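Local coordinates for protein gamma-hexachlorocyclohexane dehydrochlorinase (Sphingomonas paucimobilis, PDB 3A76) that catalyses two successive dehydrochlorinations of the pollutant lindane (gamma-hexachlorocyclohexane), giving a tetrachlorocyclohexadiene by way of gamma-pentachlorocyclohexene, at residues A53-E65 and E138-C152. Sequence-based numbering, arbitrary orientation.
Sequences ASIWWDDAEWTIE and ERRDGVWKFSKRNAC
Strands 60-64 and 148-152 run side by side in the same direction, their axes 4.8 Å apart at closest and 4° from parallel, with Thr63 N hydrogen-bonded to Arg149 O and Thr63 O accepting from Ala151 N. Before the corner at Asp58 and Asp59, a separate parallel bridge pairs Trp56 with Phe146, whose N donates to Ile55 O (2.8 Å). Here the indole of Trp57 is sandwiched. The guanidinium of Arg140 lies flat on one face, planes 2° apart, with CD over the six-membered ring; on the opposite face Lys145 CB sits 3.5 Å from Trp57 CE2. In the ring plane, Trp57 NE1 donates to Glu138 O (2.9 Å); Glu138 O also accepts from Lys145 N, on the opposite face of its carbonyl plane. The extended Lys145 chain carries NZ to Ser54 O. Arg140 is held at its edge by salt bridges to Asp59 and Glu138, which fix the stacked guanidinium's rotation. Farther in, Trp56 CE3 meets Phe146 CB at 3.4 Å, and Trp62 CD1 packs on Arg149 CG, while the Arg149 guanidinium pairs with Asp135. Ile64 and Glu65 touch bound spermidine. The arrangement places strand 60-64 within the curved mixed sheet, parallel to strand 143-158, in the SnoaL-like alpha+beta barrel, beside the pocket holding His93, the probable proton acceptor.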
loop_
_atom_site.group_PDB
_atom_site.type_symbol
_atom_site.label_atom_id
_atom_site.label_comp_id
_atom_site.label_asym_id
_atom_site.label_seq_id
_atom_site.Cartn_x
_atom_site.Cartn_y
_atom_site.Cartn_z
ATOM N N ALA B 53 -19.273 -9.574 -5.534
ATOM C CA ALA B 53 -19.727 -10.816 -6.160
ATOM C C ALA B 53 -18.997 -11.155 -7.459
ATOM O O ALA B 53 -18.852 -12.329 -7.804
ATOM C CB ALA B 53 -21.229 -10.739 -6.415
ATOM N N SER B 54 -18.540 -10.124 -8.166
ATOM C CA SER B 54 -17.980 -10.254 -9.516
ATOM C C SER B 54 -16.592 -10.909 -9.605
ATOM O O SER B 54 -16.115 -11.219 -10.708
ATOM C CB SER B 54 -17.906 -8.865 -10.158
ATOM O OG SER B 54 -16.918 -8.068 -9.509
ATOM N N ILE B 55 -15.948 -11.109 -8.461
ATOM C CA ILE B 55 -14.528 -11.479 -8.418
ATOM C C ILE B 55 -14.267 -12.964 -8.104
ATOM O O ILE B 55 -13.119 -13.422 -8.125
ATOM C CB ILE B 55 -13.759 -10.577 -7.406
ATOM C CG1 ILE B 55 -14.363 -10.727 -6.005
ATOM C CG2 ILE B 55 -13.750 -9.103 -7.876
ATOM C CD1 ILE B 55 -13.622 -10.025 -4.892
ATOM N N TRP B 56 -15.337 -13.702 -7.805
ATOM C CA TRP B 56 -15.243 -15.112 -7.419
ATOM C C TRP B 56 -15.863 -16.022 -8.469
ATOM O O TRP B 56 -16.905 -15.688 -9.053
ATOM C CB TRP B 56 -15.968 -15.359 -6.092
ATOM C CG TRP B 56 -15.721 -14.314 -5.052
ATOM C CD1 TRP B 56 -16.477 -13.200 -4.807
ATOM C CD2 TRP B 56 -14.648 -14.288 -4.105
ATOM N NE1 TRP B 56 -15.943 -12.479 -3.765
ATOM C CE2 TRP B 56 -14.818 -13.123 -3.315
ATOM C CE3 TRP B 56 -13.563 -15.134 -3.842
ATOM C CZ2 TRP B 56 -13.939 -12.784 -2.285
ATOM C CZ3 TRP B 56 -12.689 -14.796 -2.820
ATOM C CH2 TRP B 56 -12.882 -13.627 -2.055
ATOM N N TRP B 57 -15.225 -17.171 -8.702
ATOM C CA TRP B 57 -15.839 -18.261 -9.464
ATOM C C TRP B 57 -16.894 -18.923 -8.581
ATOM O O TRP B 57 -16.856 -18.771 -7.355
ATOM C CB TRP B 57 -14.791 -19.295 -9.882
ATOM C CG TRP B 57 -13.754 -18.795 -10.853
ATOM C CD1 TRP B 57 -12.402 -18.784 -10.667
ATOM C CD2 TRP B 57 -13.984 -18.244 -12.156
ATOM N NE1 TRP B 57 -11.775 -18.256 -11.772
ATOM C CE2 TRP B 57 -12.723 -17.918 -12.699
ATOM C CE3 TRP B 57 -15.133 -17.999 -12.920
ATOM C CZ2 TRP B 57 -12.576 -17.350 -13.964
ATOM C CZ3 TRP B 57 -14.986 -17.433 -14.190
ATOM C CH2 TRP B 57 -13.717 -17.114 -14.694
ATOM N N ASP B 58 -17.833 -19.657 -9.183
ATOM C CA ASP B 58 -18.851 -20.385 -8.394
ATOM C C ASP B 58 -18.242 -21.330 -7.356
ATOM O O ASP B 58 -18.761 -21.470 -6.249
ATOM C CB ASP B 58 -19.801 -21.174 -9.301
ATOM C CG ASP B 58 -21.045 -20.389 -9.677
ATOM O OD1 ASP B 58 -21.342 -19.352 -9.029
ATOM O OD2 ASP B 58 -21.731 -20.831 -10.629
ATOM N N ASP B 59 -17.140 -21.969 -7.732
ATOM C CA ASP B 59 -16.441 -22.923 -6.874
ATOM C C ASP B 59 -15.342 -22.282 -6.016
ATOM O O ASP B 59 -14.702 -22.978 -5.228
ATOM C CB ASP B 59 -15.849 -24.057 -7.726
ATOM C CG ASP B 59 -15.066 -23.538 -8.925
ATOM O OD1 ASP B 59 -13.981 -22.938 -8.728
ATOM O OD2 ASP B 59 -15.536 -23.727 -10.072
ATOM N N ALA B 60 -15.118 -20.972 -6.171
ATOM C CA ALA B 60 -14.107 -20.252 -5.373
ATOM C C ALA B 60 -14.456 -20.306 -3.901
ATOM O O ALA B 60 -15.635 -20.342 -3.550
ATOM C CB ALA B 60 -13.978 -18.815 -5.828
ATOM N N GLU B 61 -13.435 -20.327 -3.046
ATOM C CA GLU B 61 -13.625 -20.517 -1.600
ATOM C C GLU B 61 -12.909 -19.470 -0.738
ATOM O O GLU B 61 -11.669 -19.394 -0.711
ATOM C CB GLU B 61 -13.216 -21.936 -1.173
ATOM C CG GLU B 61 -13.832 -23.039 -2.027
ATOM C CD GLU B 61 -14.302 -24.230 -1.214
ATOM O OE1 GLU B 61 -13.802 -24.426 -0.081
ATOM O OE2 GLU B 61 -15.180 -24.977 -1.718
ATOM N N TRP B 62 -13.712 -18.678 -0.028
ATOM C CA TRP B 62 -13.223 -17.576 0.794
ATOM C C TRP B 62 -13.274 -17.952 2.266
ATOM O O TRP B 62 -14.339 -18.117 2.843
ATOM C CB TRP B 62 -14.008 -16.283 0.485
ATOM C CG TRP B 62 -13.585 -15.021 1.242
ATOM C CD1 TRP B 62 -12.395 -14.790 1.877
ATOM C CD2 TRP B 62 -14.358 -13.815 1.398
ATOM N NE1 TRP B 62 -12.389 -13.537 2.430
ATOM C CE2 TRP B 62 -13.579 -12.915 2.152
ATOM C CE3 TRP B 62 -15.633 -13.412 0.969
ATOM C CZ2 TRP B 62 -14.037 -11.635 2.503
ATOM C CZ3 TRP B 62 -16.088 -12.140 1.313
ATOM C CH2 TRP B 62 -15.290 -11.269 2.076
ATOM N N THR B 63 -12.098 -18.090 2.864
ATOM C CA THR B 63 -11.992 -18.425 4.268
ATOM C C THR B 63 -11.387 -17.253 5.035
ATOM O O THR B 63 -10.441 -16.606 4.575
ATOM C CB THR B 63 -11.119 -19.684 4.481
ATOM O OG1 THR B 63 -11.681 -20.796 3.763
ATOM C CG2 THR B 63 -11.020 -20.030 5.948
ATOM N N ILE B 64 -11.963 -16.982 6.199
ATOM C CA ILE B 64 -11.361 -16.099 7.170
ATOM C C ILE B 64 -11.249 -16.910 8.455
ATOM O O ILE B 64 -12.264 -17.335 9.034
ATOM C CB ILE B 64 -12.184 -14.793 7.360
ATOM C CG1 ILE B 64 -12.188 -13.953 6.064
ATOM C CG2 ILE B 64 -11.636 -13.988 8.537
ATOM C CD1 ILE B 64 -13.188 -12.749 6.049
ATOM N N GLU B 65 -10.015 -17.155 8.885
ATOM C CA GLU B 65 -9.781 -17.894 10.116
ATOM C C GLU B 65 -10.510 -17.238 11.281
ATOM O O GLU B 65 -10.426 -16.027 11.462
ATOM C CB GLU B 65 -8.289 -18.008 10.410
ATOM C CG GLU B 65 -7.593 -19.090 9.633
ATOM C CD GLU B 65 -6.075 -18.995 9.714
ATOM O OE1 GLU B 65 -5.452 -18.862 8.644
ATOM O OE2 GLU B 65 -5.507 -19.039 10.833
ATOM N N GLU B 138 -7.567 -18.007 -10.817
ATOM C CA GLU B 138 -7.796 -18.921 -11.921
ATOM C C GLU B 138 -8.343 -18.185 -13.128
ATOM O O GLU B 138 -9.291 -17.397 -13.011
ATOM C CB GLU B 138 -8.764 -20.020 -11.489
ATOM C CG GLU B 138 -8.983 -21.131 -12.491
ATOM C CD GLU B 138 -9.706 -22.304 -11.864
ATOM O OE1 GLU B 138 -9.188 -22.865 -10.868
ATOM O OE2 GLU B 138 -10.796 -22.655 -12.357
ATOM N N ARG B 139 -7.740 -18.456 -14.283
ATOM C CA ARG B 139 -8.178 -17.869 -15.540
ATOM C C ARG B 139 -9.016 -18.876 -16.334
ATOM O O ARG B 139 -8.528 -19.948 -16.716
ATOM C CB ARG B 139 -6.969 -17.423 -16.351
ATOM C CG ARG B 139 -7.284 -16.470 -17.486
ATOM C CD ARG B 139 -6.405 -16.843 -18.647
ATOM N NE ARG B 139 -5.732 -15.711 -19.263
ATOM C CZ ARG B 139 -4.406 -15.616 -19.389
ATOM N NH1 ARG B 139 -3.608 -16.581 -18.940
ATOM N NH2 ARG B 139 -3.875 -14.557 -19.978
ATOM N N ARG B 140 -10.281 -18.532 -16.553
ATOM C CA ARG B 140 -11.176 -19.334 -17.372
ATOM C C ARG B 140 -11.718 -18.477 -18.502
ATOM O O ARG B 140 -12.515 -17.563 -18.260
ATOM C CB ARG B 140 -12.350 -19.872 -16.551
ATOM C CG ARG B 140 -11.980 -20.674 -15.324
ATOM C CD ARG B 140 -13.225 -21.032 -14.548
ATOM N NE ARG B 140 -12.913 -21.558 -13.223
ATOM C CZ ARG B 140 -13.819 -21.957 -12.328
ATOM N NH1 ARG B 140 -15.122 -21.901 -12.591
ATOM N NH2 ARG B 140 -13.414 -22.411 -11.152
ATOM N N ASP B 141 -11.291 -18.777 -19.730
ATOM C CA ASP B 141 -11.831 -18.141 -20.948
ATOM C C ASP B 141 -11.460 -16.663 -21.047
ATOM O O ASP B 141 -12.283 -15.824 -21.445
ATOM C CB ASP B 141 -13.360 -18.328 -21.044
ATOM C CG ASP B 141 -13.752 -19.746 -21.419
ATOM O OD1 ASP B 141 -13.522 -20.143 -22.585
ATOM O OD2 ASP B 141 -14.296 -20.464 -20.545
ATOM N N GLY B 142 -10.214 -16.364 -20.677
ATOM C CA GLY B 142 -9.689 -14.996 -20.700
ATOM C C GLY B 142 -10.032 -14.131 -19.494
ATOM O O GLY B 142 -9.605 -12.978 -19.436
ATOM N N VAL B 143 -10.791 -14.676 -18.535
ATOM C CA VAL B 143 -11.232 -13.921 -17.351
ATOM C C VAL B 143 -10.618 -14.462 -16.051
ATOM O O VAL B 143 -10.801 -15.635 -15.708
ATOM C CB VAL B 143 -12.798 -13.861 -17.240
ATOM C CG1 VAL B 143 -13.242 -13.116 -15.986
ATOM C CG2 VAL B 143 -13.416 -13.203 -18.469
ATOM N N TRP B 144 -9.891 -13.604 -15.333
ATOM C CA TRP B 144 -9.302 -13.971 -14.038
ATOM C C TRP B 144 -10.265 -13.753 -12.885
ATOM O O TRP B 144 -10.979 -12.750 -12.840
ATOM C CB TRP B 144 -8.052 -13.148 -13.750
ATOM C CG TRP B 144 -6.853 -13.516 -14.545
ATOM C CD1 TRP B 144 -6.390 -12.886 -15.658
ATOM C CD2 TRP B 144 -5.938 -14.580 -14.272
ATOM N NE1 TRP B 144 -5.244 -13.489 -16.100
ATOM C CE2 TRP B 144 -4.941 -14.537 -15.271
ATOM C CE3 TRP B 144 -5.863 -15.567 -13.283
ATOM C CZ2 TRP B 144 -3.880 -15.447 -15.317
ATOM C CZ3 TRP B 144 -4.801 -16.477 -13.326
ATOM C CH2 TRP B 144 -3.826 -16.408 -14.337
ATOM N N LYS B 145 -10.278 -14.692 -11.946
ATOM C CA LYS B 145 -11.033 -14.523 -10.716
ATOM C C LYS B 145 -10.344 -15.274 -9.580
ATOM O O LYS B 145 -9.447 -16.090 -9.813
ATOM C CB LYS B 145 -12.485 -14.975 -10.883
ATOM C CG LYS B 145 -13.244 -14.275 -12.006
ATOM C CD LYS B 145 -14.741 -14.303 -11.766
ATOM C CE LYS B 145 -15.484 -13.732 -12.960
ATOM N NZ LYS B 145 -16.810 -13.233 -12.486
ATOM N N PHE B 146 -10.747 -14.970 -8.352
ATOM C CA PHE B 146 -10.281 -15.710 -7.196
ATOM C C PHE B 146 -10.763 -17.147 -7.309
ATOM O O PHE B 146 -11.938 -17.402 -7.602
ATOM C CB PHE B 146 -10.853 -15.127 -5.905
ATOM C CG PHE B 146 -10.129 -13.909 -5.386
ATOM C CD1 PHE B 146 -9.109 -14.039 -4.453
ATOM C CD2 PHE B 146 -10.514 -12.630 -5.781
ATOM C CE1 PHE B 146 -8.458 -12.908 -3.938
ATOM C CE2 PHE B 146 -9.863 -11.495 -5.271
ATOM C CZ PHE B 146 -8.833 -11.638 -4.355
ATOM N N SER B 147 -9.846 -18.078 -7.079
ATOM C CA SER B 147 -10.196 -19.476 -6.888
ATOM C C SER B 147 -10.233 -19.767 -5.396
ATOM O O SER B 147 -11.002 -20.611 -4.926
ATOM C CB SER B 147 -9.173 -20.382 -7.556
ATOM O OG SER B 147 -9.102 -21.611 -6.844
ATOM N N LYS B 148 -9.383 -19.071 -4.648
ATOM C CA LYS B 148 -9.333 -19.250 -3.207
ATOM C C LYS B 148 -8.779 -17.985 -2.571
ATOM O O LYS B 148 -8.062 -17.213 -3.221
ATOM C CB LYS B 148 -8.459 -20.461 -2.844
ATOM C CG LYS B 148 -8.907 -21.230 -1.607
ATOM C CD LYS B 148 -8.238 -22.617 -1.504
ATOM C CE LYS B 148 -8.841 -23.662 -2.471
ATOM N NZ LYS B 148 -10.193 -24.163 -2.076
ATOM N N ARG B 149 -9.142 -17.780 -1.306
ATOM C CA ARG B 149 -8.514 -16.795 -0.449
ATOM C C ARG B 149 -8.539 -17.334 0.954
ATOM O O ARG B 149 -9.601 -17.700 1.451
ATOM C CB ARG B 149 -9.238 -15.424 -0.488
ATOM C CG ARG B 149 -8.904 -14.512 0.726
ATOM C CD ARG B 149 -9.016 -13.013 0.441
ATOM N NE ARG B 149 -7.899 -12.527 -0.365
ATOM C CZ ARG B 149 -7.679 -11.254 -0.705
ATOM N NH1 ARG B 149 -6.618 -10.963 -1.449
ATOM N NH2 ARG B 149 -8.497 -10.270 -0.319
ATOM N N ASN B 150 -7.370 -17.387 1.589
ATOM C CA ASN B 150 -7.319 -17.524 3.043
ATOM C C ASN B 150 -6.830 -16.210 3.672
ATOM O O ASN B 150 -5.842 -15.614 3.230
ATOM C CB ASN B 150 -6.460 -18.729 3.474
ATOM C CG ASN B 150 -6.431 -18.926 4.981
ATOM O OD1 ASN B 150 -5.591 -18.349 5.678
ATOM N ND2 ASN B 150 -7.339 -19.762 5.492
ATOM N N ALA B 151 -7.551 -15.763 4.689
ATOM C CA ALA B 151 -7.204 -14.573 5.417
ATOM C C ALA B 151 -6.860 -15.014 6.814
ATOM O O ALA B 151 -7.670 -15.621 7.500
ATOM C CB ALA B 151 -8.364 -13.606 5.435
ATOM N N CYS B 152 -5.641 -14.693 7.224
ATOM C CA CYS B 152 -5.134 -15.083 8.518
ATOM C C CYS B 152 -4.745 -13.805 9.241
ATOM O O CYS B 152 -3.933 -13.033 8.730
ATOM C CB CYS B 152 -3.908 -15.988 8.327
ATOM S SG CYS B 152 -3.023 -16.390 9.844
#